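Local coordinates for probable sulfate-binding lipoprotein SubI (Mycobacterium tuberculosis, PDB 6DDN) that probably captures sulfate outside the cytoplasmic membrane as the solute-binding lipoprotein of a sulfate uptake system, at residues R281-Q284 with Q288-K291; N108-P113 with I234-E239. All blocks are in the same frame, centred on the assembly; numbering follows the deposited sequence.

In the fold
One contact touches the bound sulfate and the other packs helices well away from it. Contact 2 (108-113 with 234-239) lies almost at the middle of the molecule, its centre about 1 Å from that of the chain, and its tyrosine hydrogen-bonds the anion. Contact 1 (281-284 with 288-291) is a helix-helix junction whose centre is about 17 Å from the chain centre. The two do not touch: their centres are about 18 Å apart and their nearest atoms about 8 Å. Helix 63-74 and strand 257-267 touch both: Trp-66 packs on Gln-284 and hydrogen-bonds Asn-108, while Leu-265 packs on Gln-284 and the carbonyl of Pro-264 accepts from Asn-108 ND2.

Contact 1 (R281-Q284 with Q288-K291); sequences RNFQ and QAQK
Ala-289 points its methyl group at the last carbonyls of segment 281-284, where CB lies 3.1 Å from Phe-283 O and 3.3 Å from Gln-284 O. The backbones are close here, the CA atoms of Gln-284 and Ala-289 being 5.1 Å apart. The same methyl also meets the Phe-283 ring, 4.1 Å from CE2. With CG anti to the backbone N (chi1 -179°), this ring reaches forward to the second helix, and its CZ comes within 3.7 Å of Gln-288 OE1. The extended glutamine brings its amide up obliquely, its plane 74° from that of the ring.

One hydrogen bond joins the segments: Gln-290 NE2 to Gln-284 O, 3.2 Å, with the donor above the carbonyl plane rather than on a lone pair. A bend at chi2 turns the amide back to the Gln-284 carbonyl, and its other bonds, to Pro-137 O through NE2 and to Asp-302 N through OE1, fix its rotation. NE2 of Gln-284 turns back to Phe-280 O, while its OE1 reaches Trp-293 NE1 farther along helix 287-295, a second link between the helices. Thr-286 OG1 bonds both Phe-283 O and Ala-289 N. Around this junction of consecutive helices, helix 63-74 packs against Phe-283, Gln-284 and Gln-288, strand 257-267 against Gln-284, and helix 303-308 against Gln-290.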
ATOM      1  N   ARG A 281      17.800  -0.945  -4.589  1.00 54.15           N
ATOM      2  CA  ARG A 281      16.766   0.071  -4.743  1.00 53.86           C
ATOM      3  C   ARG A 281      16.676   0.548  -6.188  1.00 55.79           C
ATOM      4  O   ARG A 281      15.578   0.657  -6.749  1.00 53.62           O
ATOM      5  CB  ARG A 281      17.037   1.252  -3.810  1.00 53.08           C
ATOM      6  CG  ARG A 281      16.028   2.376  -3.961  1.00 53.38           C
ATOM      7  CD  ARG A 281      16.631   3.718  -3.605  1.00 60.10           C
ATOM      8  NE  ARG A 281      17.615   4.149  -4.593  1.00 68.47           N
ATOM      9  CZ  ARG A 281      18.561   5.054  -4.359  1.00 71.76           C
ATOM     10  NH1 ARG A 281      18.650   5.626  -3.166  1.00 66.87           N
ATOM     11  NH2 ARG A 281      19.418   5.387  -5.316  1.00 74.48           N
ATOM     12  N   ASN A 282      17.824   0.839  -6.805  1.00 54.38           N
ATOM     13  CA  ASN A 282      17.825   1.320  -8.183  1.00 53.88           C
ATOM     14  C   ASN A 282      17.331   0.253  -9.149  1.00 54.23           C
ATOM     15  O   ASN A 282      16.726   0.583 -10.176  1.00 52.78           O
ATOM     16  CB  ASN A 282      19.228   1.784  -8.572  1.00 56.48           C
ATOM     17  CG  ASN A 282      19.676   3.007  -7.787  1.00 60.25           C
ATOM     18  OD1 ASN A 282      18.873   3.663  -7.123  1.00 59.50           O
ATOM     19  ND2 ASN A 282      20.965   3.320  -7.864  1.00 62.90           N
ATOM     20  N   PHE A 283      17.564  -1.023  -8.836  1.00 55.57           N
ATOM     21  CA  PHE A 283      17.082  -2.097  -9.697  1.00 56.86           C
ATOM     22  C   PHE A 283      15.566  -2.066  -9.840  1.00 57.11           C
ATOM     23  O   PHE A 283      15.033  -2.507 -10.864  1.00 54.11           O
ATOM     24  CB  PHE A 283      17.536  -3.451  -9.148  1.00 52.31           C
ATOM     25  CG  PHE A 283      17.100  -4.623  -9.981  1.00 45.60           C
ATOM     26  CD1 PHE A 283      17.773  -4.953 -11.146  1.00 45.73           C
ATOM     27  CD2 PHE A 283      16.017  -5.398  -9.596  1.00 42.66           C
ATOM     28  CE1 PHE A 283      17.375  -6.031 -11.913  1.00 46.37           C
ATOM     29  CE2 PHE A 283      15.614  -6.476 -10.358  1.00 43.33           C
ATOM     30  CZ  PHE A 283      16.293  -6.794 -11.518  1.00 45.20           C
ATOM     31  N   GLN A 284      14.858  -1.541  -8.834  1.00 53.29           N
ATOM     32  CA  GLN A 284      13.400  -1.521  -8.878  1.00 48.65           C
ATOM     33  C   GLN A 284      12.878  -0.642 -10.005  1.00 53.28           C
ATOM     34  O   GLN A 284      11.826  -0.936 -10.585  1.00 53.95           O
ATOM     35  CB  GLN A 284      12.840  -1.042  -7.538  1.00 44.96           C
ATOM     36  CG  GLN A 284      13.300  -1.862  -6.349  1.00 47.94           C
ATOM     37  CD  GLN A 284      13.169  -3.348  -6.593  1.00 52.70           C
ATOM     38  OE1 GLN A 284      12.162  -3.813  -7.127  1.00 55.55           O
ATOM     39  NE2 GLN A 284      14.193  -4.102  -6.213  1.00 54.78           N
ATOM     40  N   GLN A 288      12.735  -3.982 -16.427  1.00 56.64           N
ATOM     41  CA  GLN A 288      12.360  -5.346 -16.066  1.00 56.32           C
ATOM     42  C   GLN A 288      11.620  -5.382 -14.736  1.00 52.89           C
ATOM     43  O   GLN A 288      10.542  -5.978 -14.628  1.00 52.17           O
ATOM     44  CB  GLN A 288      13.602  -6.235 -16.012  1.00 59.52           C
ATOM     45  CG  GLN A 288      13.294  -7.699 -15.743  1.00 62.14           C
ATOM     46  CD  GLN A 288      14.517  -8.484 -15.306  1.00 63.75           C
ATOM     47  OE1 GLN A 288      15.559  -7.909 -14.986  1.00 63.76           O
ATOM     48  NE2 GLN A 288      14.393  -9.806 -15.285  1.00 62.56           N
ATOM     49  N   ALA A 289      12.186  -4.745 -13.707  1.00 50.93           N
ATOM     50  CA  ALA A 289      11.552  -4.766 -12.392  1.00 47.39           C
ATOM     51  C   ALA A 289      10.175  -4.118 -12.430  1.00 48.24           C
ATOM     52  O   ALA A 289       9.242  -4.594 -11.774  1.00 47.11           O
ATOM     53  CB  ALA A 289      12.444  -4.071 -11.367  1.00 42.72           C
ATOM     54  N   GLN A 290      10.027  -3.030 -13.191  1.00 50.51           N
ATOM     55  CA  GLN A 290       8.721  -2.391 -13.314  1.00 46.18           C
ATOM     56  C   GLN A 290       7.719  -3.320 -13.986  1.00 49.70           C
ATOM     57  O   GLN A 290       6.548  -3.372 -13.590  1.00 50.24           O
ATOM     58  CB  GLN A 290       8.847  -1.081 -14.089  1.00 44.30           C
ATOM     59  CG  GLN A 290       9.537   0.021 -13.311  1.00 44.24           C
ATOM     60  CD  GLN A 290       8.656   0.602 -12.226  1.00 43.53           C
ATOM     61  OE1 GLN A 290       7.773   1.415 -12.498  1.00 48.97           O
ATOM     62  NE2 GLN A 290       8.889   0.186 -10.986  1.00 43.55           N
ATOM     63  N   LYS A 291       8.159  -4.066 -15.002  1.00 48.68           N
ATOM     64  CA  LYS A 291       7.296  -5.081 -15.595  1.00 51.15           C
ATOM     65  C   LYS A 291       6.920  -6.142 -14.569  1.00 50.09           C
ATOM     66  O   LYS A 291       5.774  -6.603 -14.530  1.00 48.99           O
ATOM     67  CB  LYS A 291       7.988  -5.729 -16.795  1.00 47.84           C
ATOM     68  CG  LYS A 291       7.937  -4.928 -18.078  1.00 49.28           C
ATOM     69  CD  LYS A 291       8.629  -5.689 -19.198  1.00 51.75           C
ATOM     70  CE  LYS A 291       8.671  -4.889 -20.489  1.00 53.41           C
ATOM     71  NZ  LYS A 291       9.725  -5.406 -21.408  1.00 55.87           N
TER

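Contact 2 (N108-P113 with I234-E239); sequences NFSVEP and ISYENE. With SO4 (sulfate ion), chain C.
Ser-110 and Tyr-236 meet through their hydroxyl groups, a single hydrogen bond between segments whose nearest CA atoms are 10.0 Å apart. The loop carrying the serine starts from strand 106-108, where the buried amide of Asn-108 is satisfied at both ends: OD1 accepts from Trp-66 NE1 and ND2 donates to Pro-264 O. Phe-109 then packs on helix 91-99 as the chain leaves the sheet.

At Ser-110 the loop touches its partner. OG, anti to the backbone N (chi1 171°), donates to Tyr-236 OH at 2.7 Å, arriving at the edge of the tyrosine ring and in its plane. The phenol in turn donates to sulfate O2 at 2.8 Å, so one oxygen relays a short chain of bonds from loop to anion. Its two partners subtend about 116° at OH, so they approach it from well-separated directions. Ser-110 CB also approaches the anion, 3.3 Å from sulfate O4. The serine backbone is held as well: its N meets Ser-91 OG, and its O accepts from Trp-180 NE1 and Asn-263 ND2. Val-111, Glu-112 and Pro-113 carry the chain onward into helix 113-120, packing on Trp-328.

Tyr-236 stands at the N-cap position of helix 237-245, at the end of strand 232-236. Ser-175 OG and the backbone N atoms of Ala-60, Ser-177 and Gly-218 bind the sulfate too. Hydroxyls and main-chain amides thus cradle a divalent anion, as in the sulfate-binding proteins; two of the amides belong to helix N-termini, whose dipoles may help offset the charge. Such a site, closed between two lobes, is characteristic of the type 2 periplasmic binding-protein fold.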
ATOM      1  N   ASN A 108      10.409  -0.284   2.804  1.00 47.99           N
ATOM      2  CA  ASN A 108       9.354  -0.165   1.798  1.00 48.71           C
ATOM      3  C   ASN A 108       8.034  -0.213   2.560  1.00 48.30           C
ATOM      4  O   ASN A 108       7.576  -1.289   2.949  1.00 45.38           O
ATOM      5  CB  ASN A 108       9.441  -1.272   0.755  1.00 47.40           C
ATOM      6  CG  ASN A 108       8.239  -1.295  -0.168  1.00 48.55           C
ATOM      7  OD1 ASN A 108       7.614  -2.337  -0.370  1.00 49.79           O
ATOM      8  ND2 ASN A 108       7.907  -0.142  -0.733  1.00 48.48           N
ATOM      9  N   PHE A 109       7.434   0.949   2.777  1.00 49.52           N
ATOM     10  CA  PHE A 109       6.286   1.061   3.661  1.00 49.34           C
ATOM     11  C   PHE A 109       5.033   1.423   2.876  1.00 51.39           C
ATOM     12  O   PHE A 109       5.084   1.816   1.709  1.00 54.13           O
ATOM     13  CB  PHE A 109       6.565   2.086   4.765  1.00 49.73           C
ATOM     14  CG  PHE A 109       7.599   1.630   5.751  1.00 51.53           C
ATOM     15  CD1 PHE A 109       7.701   0.290   6.088  1.00 52.95           C
ATOM     16  CD2 PHE A 109       8.478   2.530   6.328  1.00 56.61           C
ATOM     17  CE1 PHE A 109       8.653  -0.146   6.993  1.00 53.52           C
ATOM     18  CE2 PHE A 109       9.434   2.102   7.235  1.00 58.55           C
ATOM     19  CZ  PHE A 109       9.521   0.761   7.565  1.00 55.32           C
ATOM     20  N   SER A 110       3.888   1.262   3.543  1.00 57.24           N
ATOM     21  CA  SER A 110       2.606   1.510   2.893  1.00 49.62           C
ATOM     22  C   SER A 110       2.427   2.983   2.558  1.00 51.33           C
ATOM     23  O   SER A 110       1.924   3.323   1.481  1.00 52.88           O
ATOM     24  CB  SER A 110       1.466   1.028   3.789  1.00 50.80           C
ATOM     25  OG  SER A 110       0.210   1.444   3.284  1.00 53.22           O
ATOM     26  N   VAL A 111       2.830   3.871   3.463  1.00 51.73           N
ATOM     27  CA  VAL A 111       2.575   5.297   3.324  1.00 54.28           C
ATOM     28  C   VAL A 111       3.853   6.075   3.607  1.00 54.24           C
ATOM     29  O   VAL A 111       4.719   5.635   4.371  1.00 52.59           O
ATOM     30  CB  VAL A 111       1.437   5.760   4.260  1.00 59.60           C
ATOM     31  CG1 VAL A 111       0.121   5.115   3.857  1.00 57.67           C
ATOM     32  CG2 VAL A 111       1.774   5.419   5.704  1.00 59.67           C
ATOM     33  N   GLU A 112       3.960   7.249   2.983  1.00 56.71           N
ATOM     34  CA  GLU A 112       5.135   8.097   3.174  1.00 57.72           C
ATOM     35  C   GLU A 112       5.400   8.473   4.631  1.00 60.51           C
ATOM     36  O   GLU A 112       6.582   8.519   5.013  1.00 61.13           O
ATOM     37  CB  GLU A 112       5.002   9.357   2.308  1.00 61.45           C
ATOM     38  CG  GLU A 112       6.160  10.341   2.440  1.00 64.72           C
ATOM     39  CD  GLU A 112       5.937  11.370   3.531  1.00 67.17           C
ATOM     40  OE1 GLU A 112       6.927  11.982   3.983  1.00 70.57           O
ATOM     41  OE2 GLU A 112       4.773  11.561   3.941  1.00 68.72           O
ATOM     42  N   PRO A 113       4.396   8.778   5.471  1.00 60.71           N
ATOM     43  CA  PRO A 113       4.692   9.058   6.890  1.00 61.25           C
ATOM     44  C   PRO A 113       5.579   8.020   7.556  1.00 59.40           C
ATOM     45  O   PRO A 113       6.416   8.373   8.397  1.00 62.28           O
ATOM     46  CB  PRO A 113       3.300   9.088   7.528  1.00 63.10           C
ATOM     47  CG  PRO A 113       2.407   9.529   6.441  1.00 64.71           C
ATOM     48  CD  PRO A 113       2.988   9.078   5.142  1.00 62.28           C
ATOM     49  N   ILE A 234     -11.930  -3.544   2.489  1.00 59.34           N
ATOM     50  CA  ILE A 234     -11.207  -2.478   1.806  1.00 55.12           C
ATOM     51  C   ILE A 234      -9.724  -2.818   1.830  1.00 57.79           C
ATOM     52  O   ILE A 234      -9.153  -3.079   2.894  1.00 64.16           O
ATOM     53  CB  ILE A 234     -11.480  -1.119   2.464  1.00 58.97           C
ATOM     54  CG1 ILE A 234     -12.928  -1.032   2.945  1.00 60.46           C
ATOM     55  CG2 ILE A 234     -11.197   0.002   1.490  1.00 57.65           C
ATOM     56  CD1 ILE A 234     -13.313   0.342   3.458  1.00 64.42           C
ATOM     57  N   SER A 235      -9.096  -2.825   0.656  1.00 54.70           N
ATOM     58  CA  SER A 235      -7.745  -3.355   0.542  1.00 52.20           C
ATOM     59  C   SER A 235      -7.072  -2.759  -0.685  1.00 50.24           C
ATOM     60  O   SER A 235      -7.695  -2.053  -1.481  1.00 53.41           O
ATOM     61  CB  SER A 235      -7.764  -4.884   0.463  1.00 50.59           C
ATOM     62  OG  SER A 235      -6.452  -5.413   0.439  1.00 51.74           O
ATOM     63  N   TYR A 236      -5.780  -3.051  -0.821  1.00 50.91           N
ATOM     64  CA  TYR A 236      -5.061  -2.699  -2.035  1.00 49.52           C
ATOM     65  C   TYR A 236      -5.575  -3.527  -3.206  1.00 45.33           C
ATOM     66  O   TYR A 236      -6.020  -4.665  -3.044  1.00 43.91           O
ATOM     67  CB  TYR A 236      -3.555  -2.945  -1.888  1.00 51.66           C
ATOM     68  CG  TYR A 236      -2.892  -2.409  -0.638  1.00 56.32           C
ATOM     69  CD1 TYR A 236      -2.996  -3.081   0.572  1.00 58.05           C
ATOM     70  CD2 TYR A 236      -2.120  -1.256  -0.681  1.00 60.20           C
ATOM     71  CE1 TYR A 236      -2.374  -2.602   1.710  1.00 62.77           C
ATOM     72  CE2 TYR A 236      -1.495  -0.769   0.451  1.00 67.53           C
ATOM     73  CZ  TYR A 236      -1.626  -1.448   1.643  1.00 65.95           C
ATOM     74  OH  TYR A 236      -1.004  -0.968   2.773  1.00 71.22           O
ATOM     75  N   GLU A 237      -5.498  -2.944  -4.401  1.00 48.33           N
ATOM     76  CA  GLU A 237      -5.788  -3.712  -5.606  1.00 47.66           C
ATOM     77  C   GLU A 237      -4.780  -4.837  -5.798  1.00 46.99           C
ATOM     78  O   GLU A 237      -5.133  -5.909  -6.302  1.00 47.16           O
ATOM     79  CB  GLU A 237      -5.800  -2.783  -6.821  1.00 54.69           C
ATOM     80  CG  GLU A 237      -6.281  -3.419  -8.109  1.00 53.06           C
ATOM     81  CD  GLU A 237      -5.877  -2.611  -9.327  1.00 56.46           C
ATOM     82  OE1 GLU A 237      -4.761  -2.048  -9.325  1.00 56.85           O
ATOM     83  OE2 GLU A 237      -6.676  -2.536 -10.284  1.00 57.67           O
ATOM     84  N   ASN A 238      -3.525  -4.619  -5.398  1.00 46.55           N
ATOM     85  CA  ASN A 238      -2.536  -5.686  -5.497  1.00 46.70           C
ATOM     86  C   ASN A 238      -2.859  -6.824  -4.538  1.00 45.03           C
ATOM     87  O   ASN A 238      -2.642  -7.997  -4.864  1.00 45.42           O
ATOM     88  CB  ASN A 238      -1.134  -5.138  -5.231  1.00 48.18           C
ATOM     89  CG  ASN A 238      -1.051  -4.331  -3.949  1.00 50.27           C
ATOM     90  OD1 ASN A 238      -1.052  -3.102  -3.977  1.00 52.04           O
ATOM     91  ND2 ASN A 238      -0.955  -5.021  -2.818  1.00 51.49           N
ATOM     92  N   GLU A 239      -3.387  -6.498  -3.357  1.00 48.87           N
ATOM     93  CA  GLU A 239      -3.718  -7.539  -2.391  1.00 53.86           C
ATOM     94  C   GLU A 239      -4.929  -8.343  -2.842  1.00 57.95           C
ATOM     95  O   GLU A 239      -4.996  -9.556  -2.612  1.00 64.39           O
ATOM     96  CB  GLU A 239      -3.956  -6.922  -1.012  1.00 54.60           C
ATOM     97  CG  GLU A 239      -4.372  -7.924   0.062  1.00 56.35           C
ATOM     98  CD  GLU A 239      -3.199  -8.677   0.670  1.00 57.19           C
ATOM     99  OE1 GLU A 239      -3.296  -9.061   1.856  1.00 58.68           O
ATOM    100  OE2 GLU A 239      -2.184  -8.891  -0.028  1.00 54.04           O
TER
HETATM  101  S   SO4 C 401      -0.172  -2.402   5.895  1.00 49.61           S
HETATM  102  O1  SO4 C 401       1.171  -2.805   6.302  1.00 48.23           O
HETATM  103  O2  SO4 C 401      -0.483  -3.002   4.600  1.00 48.53           O
HETATM  104  O3  SO4 C 401      -1.147  -2.853   6.882  1.00 48.17           O
HETATM  105  O4  SO4 C 401      -0.229  -0.948   5.791  1.00 48.78           O